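Local coordinates for protein putative poly(3-hydroxybutyrate) depolymerase LpqC (Bordetella parapertussis 12822, PDB 3D0K) that probably acts as a serine esterase of the alpha/beta-hydrolase fold that cleaves ester bonds of poly(3-hydroxybutyrate), at residues T44-P47 with Y48-P52; G234-R237 with Y238-A241. All coordinates share one frame; numbering follows the deposited sequence.

Contact 1. Residues T44-P47 with Y48-P52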
loop_
_atom_site.group_PDB
_atom_site.type_symbol
_atom_site.label_atom_id
_atom_site.label_comp_id
_atom_site.label_asym_id
_atom_site.label_seq_id
_atom_site.Cartn_x
_atom_site.Cartn_y
_atom_site.Cartn_z
ATOM N N THR A 44 2.940 -3.426 14.786
ATOM C CA THR A 44 3.774 -2.237 14.798
ATOM C C THR A 44 5.215 -2.552 15.196
ATOM O O THR A 44 5.498 -3.582 15.857
ATOM C CB THR A 44 3.204 -1.187 15.776
ATOM O OG1 THR A 44 3.220 -1.716 17.131
ATOM C CG2 THR A 44 1.802 -0.817 15.357
ATOM N N TYR A 45 6.120 -1.649 14.821
ATOM C CA TYR A 45 7.466 -1.674 15.400
ATOM C C TYR A 45 7.915 -0.264 15.676
ATOM O O TYR A 45 7.871 0.614 14.790
ATOM C CB TYR A 45 8.470 -2.365 14.489
ATOM C CG TYR A 45 9.839 -2.386 15.082
ATOM C CD1 TYR A 45 10.140 -3.253 16.139
ATOM C CD2 TYR A 45 10.860 -1.581 14.555
ATOM C CE1 TYR A 45 11.446 -3.273 16.710
ATOM C CE2 TYR A 45 12.167 -1.593 15.114
ATOM C CZ TYR A 45 12.444 -2.416 16.188
ATOM O OH TYR A 45 13.730 -2.426 16.706
ATOM N N ARG A 46 8.382 -0.053 16.895
ATOM C CA ARG A 46 8.977 1.210 17.244
ATOM C C ARG A 46 10.426 0.991 17.675
ATOM O O ARG A 46 10.688 0.237 18.612
ATOM C CB ARG A 46 8.192 1.879 18.392
ATOM C CG ARG A 46 8.860 3.150 18.855
ATOM C CD ARG A 46 8.003 3.839 19.896
ATOM N NE ARG A 46 8.722 5.016 20.355
ATOM C CZ ARG A 46 8.130 6.152 20.674
ATOM N NH1 ARG A 46 8.867 7.181 21.033
ATOM N NH2 ARG A 46 6.789 6.240 20.616
ATOM N N PRO A 47 11.389 1.605 16.962
ATOM C CA PRO A 47 12.816 1.422 17.336
ATOM C C PRO A 47 13.180 2.225 18.574
ATOM O O PRO A 47 12.534 3.236 18.874
ATOM C CB PRO A 47 13.602 2.018 16.154
ATOM C CG PRO A 47 12.660 2.950 15.512
ATOM C CD PRO A 47 11.209 2.464 15.782
ATOM N N TYR A 48 14.250 1.831 19.258
ATOM C CA TYR A 48 14.804 2.744 20.258
ATOM C C TYR A 48 15.251 4.013 19.541
ATOM O O TYR A 48 15.733 3.964 18.425
ATOM C CB TYR A 48 15.977 2.120 20.981
ATOM C CG TYR A 48 15.531 0.978 21.838
ATOM C CD1 TYR A 48 14.835 1.212 23.020
ATOM C CD2 TYR A 48 15.851 -0.326 21.503
ATOM C CE1 TYR A 48 14.430 0.170 23.862
ATOM C CE2 TYR A 48 15.447 -1.391 22.336
ATOM C CZ TYR A 48 14.744 -1.119 23.505
ATOM O OH TYR A 48 14.340 -2.146 24.304
ATOM N N GLY A 49 14.976 5.150 20.156
ATOM C CA GLY A 49 15.421 6.386 19.602
ATOM C C GLY A 49 14.414 7.009 18.663
ATOM O O GLY A 49 14.711 8.058 18.088
ATOM N N TYR A 50 13.245 6.377 18.493
ATOM C CA TYR A 50 12.153 6.995 17.754
ATOM C C TYR A 50 11.697 8.268 18.475
ATOM O O TYR A 50 11.471 8.265 19.669
ATOM C CB TYR A 50 10.972 6.032 17.557
ATOM C CG TYR A 50 9.969 6.676 16.627
ATOM C CD1 TYR A 50 8.790 7.241 17.128
ATOM C CD2 TYR A 50 10.265 6.828 15.273
ATOM C CE1 TYR A 50 7.906 7.916 16.287
ATOM C CE2 TYR A 50 9.386 7.515 14.416
ATOM C CZ TYR A 50 8.214 8.049 14.945
ATOM O OH TYR A 50 7.342 8.726 14.115
ATOM N N THR A 51 11.586 9.362 17.747
ATOM C CA THR A 51 11.017 10.598 18.280
ATOM C C THR A 51 9.889 11.005 17.289
ATOM O O THR A 51 9.898 10.561 16.128
ATOM C CB THR A 51 12.105 11.689 18.458
ATOM O OG1 THR A 51 12.671 12.011 17.191
ATOM C CG2 THR A 51 13.249 11.169 19.308
ATOM N N PRO A 52 8.895 11.784 17.758
ATOM C CA PRO A 52 7.689 12.059 16.930
ATOM C C PRO A 52 7.922 12.781 15.602
ATOM O O PRO A 52 7.057 12.763 14.736
ATOM C CB PRO A 52 6.795 12.923 17.835
ATOM C CG PRO A 52 7.344 12.801 19.195
ATOM C CD PRO A 52 8.816 12.399 19.096
#
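R46 reaches across a type II beta turn, from P47 to Y50, and sets the flat face of its guanidinium against the edge of the Y50 ring. CD1 of Y50 sits over the centre of one guanidinium face, 3.8 Å from CZ of R46, and the two planes stand 85° apart. R46 can do this because CG lies anti to the backbone N (chi1 175°) and the chain stays extended to NE, its methylene CG packing on CB of Y50. From the end of the side chain, NH1 gives a weak bond to O of Y50, while NH2 bonds to L19 O. The turn itself is closed by N of Y50, 3.2 Å from O of P47, and CD of P47 rests 4.0 Å from CB of Y50. P47 thus supplies both carbonyl and packing ring, and G49 suits the third position, where phi is positive. Farther out, Y50 OH bonds to R54 O, which anchors the far end of the ring, and L84 of the neighbouring strand touches both R46 and Y50. With NH1 (weakly) and NH2 both donating to main-chain carbonyls, those dipoles probably stabilise the arginine's charge; the Y50 edge adds van der Waals packing.

Contact 2. Residues G234-R237 with Y238-A241. With SO4 (sulfate ion), chain E.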
loop_
_atom_site.group_PDB
_atom_site.type_symbol
_atom_site.label_atom_id
_atom_site.label_comp_id
_atom_site.label_asym_id
_atom_site.label_seq_id
_atom_site.Cartn_x
_atom_site.Cartn_y
_atom_site.Cartn_z
ATOM N N GLY A 234 -1.275 -8.822 -18.987
ATOM C CA GLY A 234 0.026 -9.486 -19.268
ATOM C C GLY A 234 0.201 -10.837 -18.585
ATOM O O GLY A 234 -0.603 -11.215 -17.743
ATOM N N PRO A 235 1.239 -11.605 -18.980
ATOM C CA PRO A 235 1.366 -12.992 -18.473
ATOM C C PRO A 235 1.855 -13.140 -17.026
ATOM O O PRO A 235 1.716 -14.230 -16.448
ATOM C CB PRO A 235 2.369 -13.638 -19.449
ATOM C CG PRO A 235 3.158 -12.462 -20.004
ATOM C CD PRO A 235 2.267 -11.251 -19.970
ATOM N N HIS A 236 2.414 -12.071 -16.447
ATOM C CA HIS A 236 3.074 -12.121 -15.151
ATOM C C HIS A 236 3.095 -10.718 -14.562
ATOM O O HIS A 236 2.767 -9.751 -15.255
ATOM C CB HIS A 236 4.493 -12.754 -15.214
ATOM C CG HIS A 236 5.371 -12.206 -16.310
ATOM N ND1 HIS A 236 5.700 -10.869 -16.401
ATOM C CD2 HIS A 236 5.962 -12.813 -17.373
ATOM C CE1 HIS A 236 6.448 -10.674 -17.476
ATOM N NE2 HIS A 236 6.612 -11.833 -18.090
ATOM N N ARG A 237 3.505 -10.586 -13.293
ATOM C CA ARG A 237 3.312 -9.318 -12.612
ATOM C C ARG A 237 4.217 -8.265 -13.224
ATOM O O ARG A 237 3.859 -7.097 -13.259
ATOM C CB ARG A 237 3.603 -9.447 -11.113
ATOM C CG ARG A 237 2.686 -10.494 -10.402
ATOM C CD ARG A 237 2.885 -10.450 -8.912
ATOM N NE ARG A 237 2.006 -11.399 -8.212
ATOM C CZ ARG A 237 2.222 -12.715 -8.115
ATOM N NH1 ARG A 237 1.358 -13.459 -7.423
ATOM N NH2 ARG A 237 3.307 -13.271 -8.660
ATOM N N TYR A 238 5.405 -8.666 -13.660
ATOM C CA TYR A 238 6.363 -7.692 -14.185
ATOM C C TYR A 238 5.765 -7.051 -15.470
ATOM O O TYR A 238 5.774 -5.806 -15.619
ATOM C CB TYR A 238 7.705 -8.391 -14.449
ATOM C CG TYR A 238 8.782 -7.509 -15.076
ATOM C CD1 TYR A 238 9.109 -6.258 -14.522
ATOM C CD2 TYR A 238 9.521 -7.971 -16.177
ATOM C CE1 TYR A 238 10.095 -5.466 -15.076
ATOM C CE2 TYR A 238 10.528 -7.179 -16.756
ATOM C CZ TYR A 238 10.809 -5.932 -16.192
ATOM O OH TYR A 238 11.804 -5.150 -16.772
ATOM N N ALA A 239 5.226 -7.875 -16.389
ATOM C CA ALA A 239 4.518 -7.315 -17.571
ATOM C C ALA A 239 3.368 -6.392 -17.165
ATOM O O ALA A 239 3.160 -5.355 -17.794
ATOM C CB ALA A 239 3.982 -8.401 -18.483
ATOM N N ARG A 240 2.602 -6.793 -16.146
ATOM C CA ARG A 240 1.452 -6.005 -15.757
ATOM C C ARG A 240 1.848 -4.646 -15.222
ATOM O O ARG A 240 1.110 -3.648 -15.428
ATOM C CB ARG A 240 0.595 -6.747 -14.731
ATOM C CG ARG A 240 0.074 -8.013 -15.310
ATOM C CD ARG A 240 -0.843 -8.813 -14.370
ATOM N NE ARG A 240 -1.189 -10.067 -15.042
ATOM C CZ ARG A 240 -1.763 -11.118 -14.456
ATOM N NH1 ARG A 240 -2.059 -11.090 -13.169
ATOM N NH2 ARG A 240 -2.012 -12.223 -15.148
ATOM N N ALA A 241 2.972 -4.600 -14.506
ATOM C CA ALA A 241 3.515 -3.336 -13.978
ATOM C C ALA A 241 3.802 -2.350 -15.129
ATOM O O ALA A 241 3.399 -1.188 -15.102
ATOM C CB ALA A 241 4.812 -3.608 -13.152
HETATM S S SO4 E . -1.198 -10.842 -5.826
HETATM O O1 SO4 E . -1.161 -9.379 -5.800
HETATM O O2 SO4 E . -2.562 -11.217 -6.228
HETATM O O3 SO4 E . -0.292 -11.465 -6.748
HETATM O O4 SO4 E . -1.098 -11.434 -4.508
#
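A chi1 of 48° places the H236 ring between its own backbone N and carbonyl carbon, and from there it swings back over the start of helix 237-255, where H236 is the N-cap residue. Its edge faces the first turn: ND1 lies 3.0 Å from N of A239, and CE1 is 3.5 Å from CB of A239. CG of P235 covers one face of the imidazole toward its rim, and CD of the same proline meets the A239 side chain, a methyl small enough to fit beside CE1 of H236 and CD of P235. The helix takes up its regular bonding at once, N of R240 to O of H236 and N of A241 to O of R237.

G234 ends the preceding helical turn with a positive phi that suits glycine, and, having no side chain, it lets its CA lie 4.2 Å from CB of A239. Its carbonyl is gripped side-on by R240, whose extended chain brings NE to 3.0 Å and NH2 to 3.1 Å from O of G234, which lies in the guanidinium plane. The remaining nitrogen, NH1, bonds to G175 O and P225 O, so this buried cation ties together three loops.

R237 leaves on another side, toward the probable active site of the alpha/beta-hydrolase fold. NH2 forms a salt bridge with D216, the likely acid of a triad with S148 and H271. A sulfate, probably from the crystallisation liquor and also held by Q152, takes the other edge: NE and NH1 of R237 both donate to its O3, each at 2.7 Å.

Overall arrangement
Following the chain from the N terminus, contact 1 comes first, where strand 40-46 leaves the sheet and the chain turns back toward strand 56-60. Contact 2 lies far downstream, after strand 209-213 and the short helix 228-231, and shapes the entry into helix 237-255, which precedes the outermost strand 262-266. Each closes only a local turn, and the two are in series, neither nested nor crossed. Contact 1 and contact 2 sit on opposite sides of the chain's centre; the centres of contacts 1 and 2 are about 36 Å apart. Contact 1 joins the sheet's early strands to neighbouring loops; contact 2 joins a helix start to loops beside the probable catalytic site.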